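Local coordinates for putative restriction endonuclease domain-containing protein (Anabaena variabilis, PDB 3OT2), which is of unknown function but is probably a nuclease of the PD-(D/E)XK superfamily, in the DUF820 or Uma2-like group, at residues I126-G137 and V147-E155; V158-V166 and L175-F183. One frame throughout, in Å; residues are numbered along the deposited sequence. Where two conformers were deposited one is given.

Interaction 1. Residues I126-G137 and V147-E155; sequences ILHCLKHGTQMG and VFVYRPQQE
G137 and Y150 form an antiparallel hydrogen-bonded pair between strands 136-141 and 146-150: G137 N gives to Y150 O at 2.8 Å, in the carbonyl plane, and Y150 N returns a bond to G137 O that is nearly straight at 172°. Helix 126-131 lies above this pair, the end of the helix 119-131 that joins parallel strands 108-112 and 136-141 in a beta-alpha-beta crossover, consistent with the PD-(D/E)XK nuclease fold. Across these segments Y150 takes most of the helix's contacts. I126 meets it at about a right angle, with CG2 3.6 Å from Y150 CG. With CG1 beside the backbone N (chi1 -69°), the CG2 branch is the one turned toward the CB end of the ring. L127 CD2 comes obliquely to Y150 CD2, at 3.9 Å, and L130, in one of two modelled conformers, sets CD1 3.7 Å from Y150 CB and CD2 3.8 Å from P152 CD. G137 matters here, because a CB on it would run into I126 CG2. At the strand ends, P152 CD lies 3.3 Å from Q135 O, and P152 is the second residue of the type II turn R151-Q154. Beyond the pair, the selenomethionine M136 bends at chi3 and lays CE over one face of the R151 guanidinium, described for one of its two modelled conformers. R151 NH1 is salt-bridged to E157. The two inter-strand bonds thus satisfy the backbone of the pair, while the helix packs on this hairpin through hydrocarbon contacts, chiefly with Y150.

Interaction 2. Residues V158-V166 and L175-F183; sequences VFDEPDALV and LHLSIKDLF
I179 opens helix 179-183 and drives its side chain against the loop that follows strand 157-159, where E161-A164 make a type I beta turn; the turn supplies carbonyl oxygens to a capped helix N-terminus. S178 is the N-cap, its OG accepting from D181 N at 3.1 Å, and the two amides that follow it, of I179 and K180, are taken by the loop. K180 N donates to P162 O at 2.9 Å, in the carbonyl plane and on a lone pair, while I179 N meets A164 O nearly along the C=O axis. The first three amides of the helix are therefore all satisfied. The tight part lies around I179: its CB is 3.2 Å from E161 O, and its CG1, anti to the carbonyl carbon (chi1 -74°), leads CD1 into the interior, 3.7 Å from V166 CG2 and 3.3 Å from F159 O. With only an alanine in place of I179, the space beside F159 CB and V166 CG2 would probably be left unfilled, and both would lose the methyl they rest on. S178 N is buried by the contact without a partner. The outer side is looser. P162 CB faces K180 CB across 4.0 Å, and the D163 OD1 to K180 NZ salt bridge is long at 3.6 Å; K180 also touches a crystal neighbour. L165 slides CD2 alongside the S178 backbone, its CD1 reaching the ring of H176 obliquely. At the far end V166 N bonds L177 O almost straight (173°), and one water finishes the join, donating to V166 O and L175 O and accepting from L177 N.

How the interactions relate
Interaction 1 closes before interaction 2 opens along the chain, and their centres are about 19 Å apart, yet they meet in one sheet. Strands 146-150 and 157-159 are neighbours there, with a probable hydrogen bond from V147 N to F159 O at 2.9 Å. V147 CG2 also lies 3.6 Å from L182 CD1, so V147, on the hairpin of interaction 1, packs against the helix of interaction 2 as well. Both face the second subunit: L127 packs on V158 of that chain, and D160 is salt-bridged to its K124. Neither contact contains a residue of the 1,4-butanediol pocket, formed by residues such as F15, S25 and R70.

Interaction 1. Residues I126-G137 and V147-E155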
loop_
_atom_site.group_PDB
_atom_site.type_symbol
_atom_site.label_atom_id
_atom_site.label_comp_id
_atom_site.label_asym_id
_atom_site.label_seq_id
_atom_site.Cartn_x
_atom_site.Cartn_y
_atom_site.Cartn_z
ATOM N N ILE A 126 -0.523 -4.517 -8.503
ATOM C CA ILE A 126 0.928 -4.365 -8.582
ATOM C C ILE A 126 1.579 -5.613 -7.998
ATOM O O ILE A 126 2.497 -6.162 -8.608
ATOM C CB ILE A 126 1.436 -3.061 -7.905
ATOM C CG1 ILE A 126 1.006 -1.810 -8.719
ATOM C CG2 ILE A 126 2.970 -3.097 -7.744
ATOM C CD1 ILE A 126 1.176 -0.466 -8.002
ATOM N N LEU A 127 1.091 -6.092 -6.843
ATOM C CA LEU A 127 1.709 -7.268 -6.230
ATOM C C LEU A 127 1.513 -8.523 -7.097
ATOM O O LEU A 127 2.412 -9.365 -7.136
ATOM C CB LEU A 127 1.216 -7.470 -4.791
ATOM C CG LEU A 127 1.589 -6.332 -3.813
ATOM C CD1 LEU A 127 0.797 -6.450 -2.529
ATOM C CD2 LEU A 127 3.102 -6.272 -3.536
ATOM N N HIS A 128 0.382 -8.625 -7.823
ATOM C CA HIS A 128 0.097 -9.744 -8.746
ATOM C C HIS A 128 1.095 -9.680 -9.924
ATOM O O HIS A 128 1.613 -10.715 -10.329
ATOM C CB HIS A 128 -1.370 -9.706 -9.234
ATOM C CG HIS A 128 -1.728 -10.803 -10.196
ATOM N ND1 HIS A 128 -1.997 -12.079 -9.754
ATOM C CD2 HIS A 128 -1.853 -10.769 -11.545
ATOM C CE1 HIS A 128 -2.254 -12.793 -10.838
ATOM N NE2 HIS A 128 -2.183 -12.042 -11.944
ATOM N N CYS A 129 1.410 -8.466 -10.429
ATOM C CA CYS A 129 2.423 -8.278 -11.488
ATOM C C CYS A 129 3.776 -8.841 -11.054
ATOM O O CYS A 129 4.402 -9.597 -11.808
ATOM C CB CYS A 129 2.546 -6.806 -11.864
ATOM S SG CYS A 129 1.155 -6.178 -12.811
ATOM N N LEU A 130 4.227 -8.470 -9.840
ATOM C CA LEU A 130 5.506 -8.913 -9.278
ATOM C C LEU A 130 5.562 -10.431 -9.138
ATOM O O LEU A 130 6.625 -11.019 -9.335
ATOM C CB LEU A 130 5.779 -8.260 -7.915
ATOM C CG LEU A 130 5.947 -6.738 -7.887
ATOM C CD1 LEU A 130 5.977 -6.241 -6.455
ATOM C CD2 LEU A 130 7.207 -6.288 -8.627
ATOM N N LYS A 131 4.411 -11.062 -8.842
ATOM C CA LYS A 131 4.292 -12.519 -8.698
ATOM C C LYS A 131 4.507 -13.219 -10.061
ATOM O O LYS A 131 4.854 -14.402 -10.106
ATOM C CB LYS A 131 2.901 -12.861 -8.107
ATOM C CG LYS A 131 2.639 -14.350 -7.856
ATOM C CD LYS A 131 1.226 -14.609 -7.357
ATOM C CE LYS A 131 1.039 -16.080 -7.062
ATOM N NZ LYS A 131 -0.287 -16.351 -6.452
ATOM N N HIS A 132 4.291 -12.485 -11.180
ATOM C CA HIS A 132 4.395 -13.086 -12.507
ATOM C C HIS A 132 5.523 -12.505 -13.363
ATOM O O HIS A 132 5.479 -12.615 -14.585
ATOM C CB HIS A 132 3.028 -13.014 -13.204
ATOM C CG HIS A 132 2.037 -13.899 -12.510
ATOM N ND1 HIS A 132 1.996 -15.271 -12.753
ATOM C CD2 HIS A 132 1.163 -13.611 -11.517
ATOM C CE1 HIS A 132 1.069 -15.756 -11.941
ATOM N NE2 HIS A 132 0.540 -14.801 -11.175
ATOM N N GLY A 133 6.548 -11.958 -12.708
ATOM C CA GLY A 133 7.759 -11.498 -13.382
ATOM C C GLY A 133 8.032 -10.020 -13.539
ATOM O O GLY A 133 9.076 -9.659 -14.077
ATOM N N THR A 134 7.109 -9.138 -13.119
ATOM C CA THR A 134 7.342 -7.696 -13.262
ATOM C C THR A 134 8.576 -7.310 -12.434
ATOM O O THR A 134 8.750 -7.787 -11.314
ATOM C CB THR A 134 6.085 -6.924 -12.885
ATOM O OG1 THR A 134 5.057 -7.287 -13.814
ATOM C CG2 THR A 134 6.276 -5.406 -12.907
ATOM N N GLN A 135 9.455 -6.475 -13.016
ATOM C CA GLN A 135 10.670 -6.037 -12.337
ATOM C C GLN A 135 10.354 -4.960 -11.331
ATOM O O GLN A 135 10.986 -4.912 -10.286
ATOM C CB GLN A 135 11.720 -5.493 -13.332
ATOM C CG GLN A 135 12.042 -6.409 -14.518
ATOM C CD GLN A 135 13.073 -5.789 -15.442
ATOM O OE1 GLN A 135 13.959 -5.017 -15.024
ATOM N NE2 GLN A 135 13.015 -6.159 -16.730
HETATM N N MSE A 136 9.444 -4.044 -11.665
HETATM C CA MSE A 136 9.138 -2.928 -10.770
HETATM C C MSE A 136 7.715 -2.446 -10.935
HETATM O O MSE A 136 7.178 -2.412 -12.041
HETATM C CB MSE A 136 10.109 -1.739 -11.033
HETATM C CG MSE A 136 9.877 -0.553 -10.064
HETATM SE SE MSE A 136 11.144 0.887 -10.339
HETATM C CE MSE A 136 12.707 0.101 -9.482
ATOM N N GLY A 137 7.141 -2.020 -9.819
ATOM C CA GLY A 137 5.847 -1.365 -9.788
ATOM C C GLY A 137 5.997 0.021 -9.199
ATOM O O GLY A 137 6.781 0.221 -8.268
ATOM N N VAL A 147 5.402 8.565 -4.342
ATOM C CA VAL A 147 5.527 7.385 -5.185
ATOM C C VAL A 147 5.935 6.206 -4.297
ATOM O O VAL A 147 6.936 6.290 -3.577
ATOM C CB VAL A 147 6.469 7.534 -6.411
ATOM C CG1 VAL A 147 6.434 6.260 -7.257
ATOM C CG2 VAL A 147 6.076 8.749 -7.264
ATOM N N PHE A 148 5.163 5.109 -4.359
ATOM C CA PHE A 148 5.548 3.853 -3.718
ATOM C C PHE A 148 6.214 3.019 -4.776
ATOM O O PHE A 148 5.681 2.902 -5.889
ATOM C CB PHE A 148 4.356 3.101 -3.112
ATOM C CG PHE A 148 3.701 3.761 -1.925
ATOM C CD1 PHE A 148 4.335 3.799 -0.693
ATOM C CD2 PHE A 148 2.445 4.342 -2.041
ATOM C CE1 PHE A 148 3.712 4.386 0.420
ATOM C CE2 PHE A 148 1.809 4.905 -0.916
ATOM C CZ PHE A 148 2.453 4.919 0.301
ATOM N N VAL A 149 7.383 2.474 -4.461
ATOM C CA VAL A 149 8.165 1.638 -5.379
ATOM C C VAL A 149 8.122 0.193 -4.877
ATOM O O VAL A 149 8.497 -0.091 -3.734
ATOM C CB VAL A 149 9.610 2.172 -5.545
ATOM C CG1 VAL A 149 10.492 1.156 -6.285
ATOM C CG2 VAL A 149 9.612 3.514 -6.281
ATOM N N TYR A 150 7.697 -0.714 -5.759
ATOM C CA TYR A 150 7.558 -2.135 -5.492
ATOM C C TYR A 150 8.554 -2.962 -6.321
ATOM O O TYR A 150 8.561 -2.839 -7.533
ATOM C CB TYR A 150 6.129 -2.566 -5.858
ATOM C CG TYR A 150 5.054 -1.979 -4.974
ATOM C CD1 TYR A 150 4.512 -0.723 -5.236
ATOM C CD2 TYR A 150 4.558 -2.691 -3.888
ATOM C CE1 TYR A 150 3.505 -0.190 -4.431
ATOM C CE2 TYR A 150 3.554 -2.164 -3.074
ATOM C CZ TYR A 150 3.042 -0.909 -3.343
ATOM O OH TYR A 150 2.061 -0.410 -2.526
ATOM N N ARG A 151 9.375 -3.792 -5.653
ATOM C CA ARG A 151 10.340 -4.694 -6.285
ATOM C C ARG A 151 10.090 -6.102 -5.760
ATOM O O ARG A 151 9.634 -6.235 -4.610
ATOM C CB ARG A 151 11.783 -4.261 -6.001
ATOM C CG ARG A 151 12.206 -2.945 -6.640
ATOM C CD ARG A 151 13.578 -2.640 -6.111
ATOM N NE ARG A 151 14.311 -1.663 -6.890
ATOM C CZ ARG A 151 14.725 -0.479 -6.438
ATOM N NH1 ARG A 151 14.406 -0.077 -5.211
ATOM N NH2 ARG A 151 15.460 0.311 -7.209
ATOM N N PRO A 152 10.326 -7.174 -6.554
ATOM C CA PRO A 152 10.047 -8.524 -6.033
ATOM C C PRO A 152 10.830 -8.836 -4.766
ATOM O O PRO A 152 12.016 -8.526 -4.673
ATOM C CB PRO A 152 10.481 -9.447 -7.183
ATOM C CG PRO A 152 10.461 -8.612 -8.373
ATOM C CD PRO A 152 10.864 -7.255 -7.937
ATOM N N GLN A 153 10.127 -9.400 -3.770
ATOM C CA GLN A 153 10.656 -9.848 -2.483
ATOM C C GLN A 153 11.340 -8.712 -1.691
ATOM O O GLN A 153 12.178 -8.976 -0.836
ATOM C CB GLN A 153 11.630 -11.038 -2.669
ATOM C CG GLN A 153 10.950 -12.381 -2.916
ATOM C CD GLN A 153 10.507 -12.537 -4.345
ATOM O OE1 GLN A 153 11.320 -12.582 -5.280
ATOM N NE2 GLN A 153 9.200 -12.604 -4.544
ATOM N N GLN A 154 10.949 -7.467 -1.930
ATOM C CA GLN A 154 11.520 -6.337 -1.188
ATOM C C GLN A 154 10.411 -5.539 -0.554
ATOM O O GLN A 154 9.356 -5.398 -1.152
ATOM C CB GLN A 154 12.350 -5.438 -2.132
ATOM C CG GLN A 154 13.723 -6.033 -2.487
ATOM C CD GLN A 154 14.582 -5.089 -3.312
ATOM O OE1 GLN A 154 15.116 -5.462 -4.368
ATOM N NE2 GLN A 154 14.758 -3.844 -2.846
ATOM N N GLU A 155 10.649 -4.977 0.636
ATOM C CA GLU A 155 9.711 -4.095 1.332
ATOM C C GLU A 155 9.377 -2.918 0.424
ATOM O O GLU A 155 10.243 -2.478 -0.346
ATOM C CB GLU A 155 10.378 -3.590 2.630
ATOM C CG GLU A 155 9.505 -2.784 3.563
ATOM C CD GLU A 155 10.175 -2.481 4.892
ATOM O OE1 GLU A 155 11.039 -3.275 5.331
ATOM O OE2 GLU A 155 9.828 -1.444 5.500
#

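Interaction 2. Residues V158-V166 and L175-F183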
loop_
_atom_site.group_PDB
_atom_site.type_symbol
_atom_site.label_atom_id
_atom_site.label_comp_id
_atom_site.label_asym_id
_atom_site.label_seq_id
_atom_site.Cartn_x
_atom_site.Cartn_y
_atom_site.Cartn_z
ATOM N N VAL A 158 9.279 4.198 -0.161
ATOM C CA VAL A 158 8.520 5.455 -0.233
ATOM C C VAL A 158 9.409 6.580 -0.722
ATOM O O VAL A 158 10.486 6.792 -0.154
ATOM C CB VAL A 158 7.898 5.859 1.142
ATOM C CG1 VAL A 158 6.884 6.981 0.975
ATOM C CG2 VAL A 158 7.250 4.688 1.832
ATOM N N PHE A 159 8.918 7.361 -1.693
ATOM C CA PHE A 159 9.618 8.547 -2.214
ATOM C C PHE A 159 8.661 9.729 -2.139
ATOM O O PHE A 159 7.568 9.672 -2.714
ATOM C CB PHE A 159 10.137 8.278 -3.662
ATOM C CG PHE A 159 11.197 7.194 -3.621
ATOM C CD1 PHE A 159 12.522 7.506 -3.318
ATOM C CD2 PHE A 159 10.846 5.850 -3.725
ATOM C CE1 PHE A 159 13.474 6.496 -3.172
ATOM C CE2 PHE A 159 11.791 4.846 -3.544
ATOM C CZ PHE A 159 13.098 5.176 -3.252
ATOM N N ASP A 160 9.028 10.774 -1.374
ATOM C CA ASP A 160 8.174 11.952 -1.259
ATOM C C ASP A 160 8.947 13.266 -1.024
ATOM O O ASP A 160 8.317 14.307 -0.893
ATOM C CB ASP A 160 7.102 11.772 -0.171
ATOM C CG ASP A 160 7.602 11.514 1.241
ATOM O OD1 ASP A 160 8.743 11.929 1.568
ATOM O OD2 ASP A 160 6.863 10.912 2.011
ATOM N N GLU A 161 10.289 13.216 -0.950
ATOM C CA GLU A 161 11.115 14.425 -0.804
ATOM C C GLU A 161 11.215 15.059 -2.183
ATOM O O GLU A 161 11.482 14.335 -3.143
ATOM C CB GLU A 161 12.508 14.099 -0.229
ATOM C CG GLU A 161 12.504 13.799 1.264
ATOM C CD GLU A 161 12.157 14.968 2.171
ATOM O OE1 GLU A 161 12.977 15.910 2.279
ATOM O OE2 GLU A 161 11.062 14.935 2.781
ATOM N N PRO A 162 10.979 16.380 -2.331
ATOM C CA PRO A 162 10.980 16.983 -3.680
ATOM C C PRO A 162 12.223 16.712 -4.513
ATOM O O PRO A 162 12.076 16.468 -5.696
ATOM C CB PRO A 162 10.843 18.486 -3.395
ATOM C CG PRO A 162 10.098 18.537 -2.095
ATOM C CD PRO A 162 10.617 17.377 -1.298
ATOM N N ASP A 163 13.421 16.733 -3.915
ATOM C CA ASP A 163 14.661 16.524 -4.666
ATOM C C ASP A 163 15.018 15.038 -4.860
ATOM O O ASP A 163 15.947 14.746 -5.599
ATOM C CB ASP A 163 15.835 17.268 -4.003
ATOM C CG ASP A 163 15.623 18.776 -3.859
ATOM O OD1 ASP A 163 15.136 19.411 -4.837
ATOM O OD2 ASP A 163 15.954 19.324 -2.773
ATOM N N ALA A 164 14.281 14.110 -4.236
ATOM C CA ALA A 164 14.600 12.691 -4.358
ATOM C C ALA A 164 14.287 12.149 -5.745
ATOM O O ALA A 164 13.235 12.457 -6.312
ATOM C CB ALA A 164 13.845 11.898 -3.319
ATOM N N LEU A 165 15.206 11.351 -6.297
ATOM C CA LEU A 165 15.000 10.680 -7.584
ATOM C C LEU A 165 14.219 9.420 -7.361
ATOM O O LEU A 165 14.507 8.676 -6.423
ATOM C CB LEU A 165 16.318 10.338 -8.269
ATOM C CG LEU A 165 17.180 11.481 -8.777
ATOM C CD1 LEU A 165 18.387 10.910 -9.473
ATOM C CD2 LEU A 165 16.420 12.377 -9.752
ATOM N N VAL A 166 13.230 9.158 -8.206
ATOM C CA VAL A 166 12.421 7.952 -8.053
ATOM C C VAL A 166 13.174 6.821 -8.755
ATOM O O VAL A 166 13.549 6.998 -9.908
ATOM C CB VAL A 166 10.977 8.127 -8.581
ATOM C CG1 VAL A 166 10.084 6.969 -8.138
ATOM C CG2 VAL A 166 10.384 9.456 -8.119
ATOM N N LEU A 175 16.838 7.493 -17.163
ATOM C CA LEU A 175 15.768 8.379 -16.695
ATOM C C LEU A 175 16.038 8.824 -15.263
ATOM O O LEU A 175 16.035 7.992 -14.347
ATOM C CB LEU A 175 14.390 7.699 -16.788
ATOM C CG LEU A 175 13.192 8.517 -16.254
ATOM C CD1 LEU A 175 13.089 9.897 -16.971
ATOM C CD2 LEU A 175 11.897 7.729 -16.365
ATOM N N HIS A 176 16.240 10.131 -15.065
ATOM C CA HIS A 176 16.460 10.696 -13.726
ATOM C C HIS A 176 15.296 11.590 -13.409
ATOM O O HIS A 176 15.277 12.754 -13.807
ATOM C CB HIS A 176 17.797 11.457 -13.638
ATOM C CG HIS A 176 18.969 10.630 -14.032
ATOM N ND1 HIS A 176 19.308 9.482 -13.339
ATOM C CD2 HIS A 176 19.826 10.793 -15.063
ATOM C CE1 HIS A 176 20.365 8.994 -13.958
ATOM N NE2 HIS A 176 20.711 9.751 -14.999
ATOM N N LEU A 177 14.284 11.024 -12.750
ATOM C CA LEU A 177 13.057 11.745 -12.461
ATOM C C LEU A 177 12.907 12.017 -10.977
ATOM O O LEU A 177 12.796 11.083 -10.179
ATOM C CB LEU A 177 11.852 10.938 -12.997
ATOM C CG LEU A 177 10.480 11.603 -12.868
ATOM C CD1 LEU A 177 10.382 12.793 -13.818
ATOM C CD2 LEU A 177 9.387 10.616 -13.156
ATOM N N SER A 178 12.915 13.305 -10.603
ATOM C CA SER A 178 12.717 13.681 -9.209
ATOM C C SER A 178 11.228 13.733 -8.897
ATOM O O SER A 178 10.413 13.842 -9.817
ATOM C CB SER A 178 13.362 15.030 -8.910
ATOM O OG SER A 178 12.693 16.076 -9.598
ATOM N N ILE A 179 10.879 13.708 -7.605
ATOM C CA ILE A 179 9.497 13.857 -7.120
ATOM C C ILE A 179 8.951 15.220 -7.605
ATOM O O ILE A 179 7.856 15.279 -8.178
ATOM C CB ILE A 179 9.464 13.702 -5.565
ATOM C CG1 ILE A 179 9.657 12.214 -5.149
ATOM C CG2 ILE A 179 8.204 14.319 -4.890
ATOM C CD1 ILE A 179 8.440 11.232 -5.509
ATOM N N LYS A 180 9.752 16.292 -7.445
ATOM C CA LYS A 180 9.369 17.654 -7.837
ATOM C C LYS A 180 9.056 17.716 -9.353
ATOM O O LYS A 180 8.043 18.309 -9.727
ATOM C CB LYS A 180 10.451 18.649 -7.396
ATOM C CG LYS A 180 10.925 19.698 -8.402
ATOM C CD LYS A 180 11.574 20.894 -7.712
ATOM C CE LYS A 180 12.914 20.595 -7.074
ATOM N NZ LYS A 180 14.072 20.760 -8.011
ATOM N N ASP A 181 9.857 17.033 -10.196
ATOM C CA ASP A 181 9.645 16.995 -11.645
ATOM C C ASP A 181 8.356 16.273 -11.991
ATOM O O ASP A 181 7.600 16.752 -12.837
ATOM C CB ASP A 181 10.822 16.316 -12.384
ATOM C CG ASP A 181 12.104 17.134 -12.480
ATOM O OD1 ASP A 181 12.038 18.369 -12.308
ATOM O OD2 ASP A 181 13.177 16.529 -12.724
ATOM N N LEU A 182 8.109 15.120 -11.349
ATOM C CA LEU A 182 6.917 14.332 -11.599
ATOM C C LEU A 182 5.643 15.137 -11.321
ATOM O O LEU A 182 4.771 15.213 -12.179
ATOM C CB LEU A 182 6.927 13.076 -10.705
ATOM C CG LEU A 182 6.260 11.797 -11.229
ATOM C CD1 LEU A 182 6.495 10.660 -10.257
ATOM C CD2 LEU A 182 4.778 11.960 -11.432
ATOM N N PHE A 183 5.520 15.705 -10.119
ATOM C CA PHE A 183 4.295 16.394 -9.726
ATOM C C PHE A 183 4.201 17.826 -10.312
ATOM O O PHE A 183 3.112 18.397 -10.320
ATOM C CB PHE A 183 4.090 16.326 -8.198
ATOM C CG PHE A 183 3.971 14.864 -7.786
ATOM C CD1 PHE A 183 2.849 14.117 -8.125
ATOM C CD2 PHE A 183 5.026 14.210 -7.151
ATOM C CE1 PHE A 183 2.778 12.744 -7.828
ATOM C CE2 PHE A 183 4.953 12.834 -6.856
ATOM C CZ PHE A 183 3.832 12.111 -7.203
HETATM O O HOH W 1 14.827 8.453 -11.814
#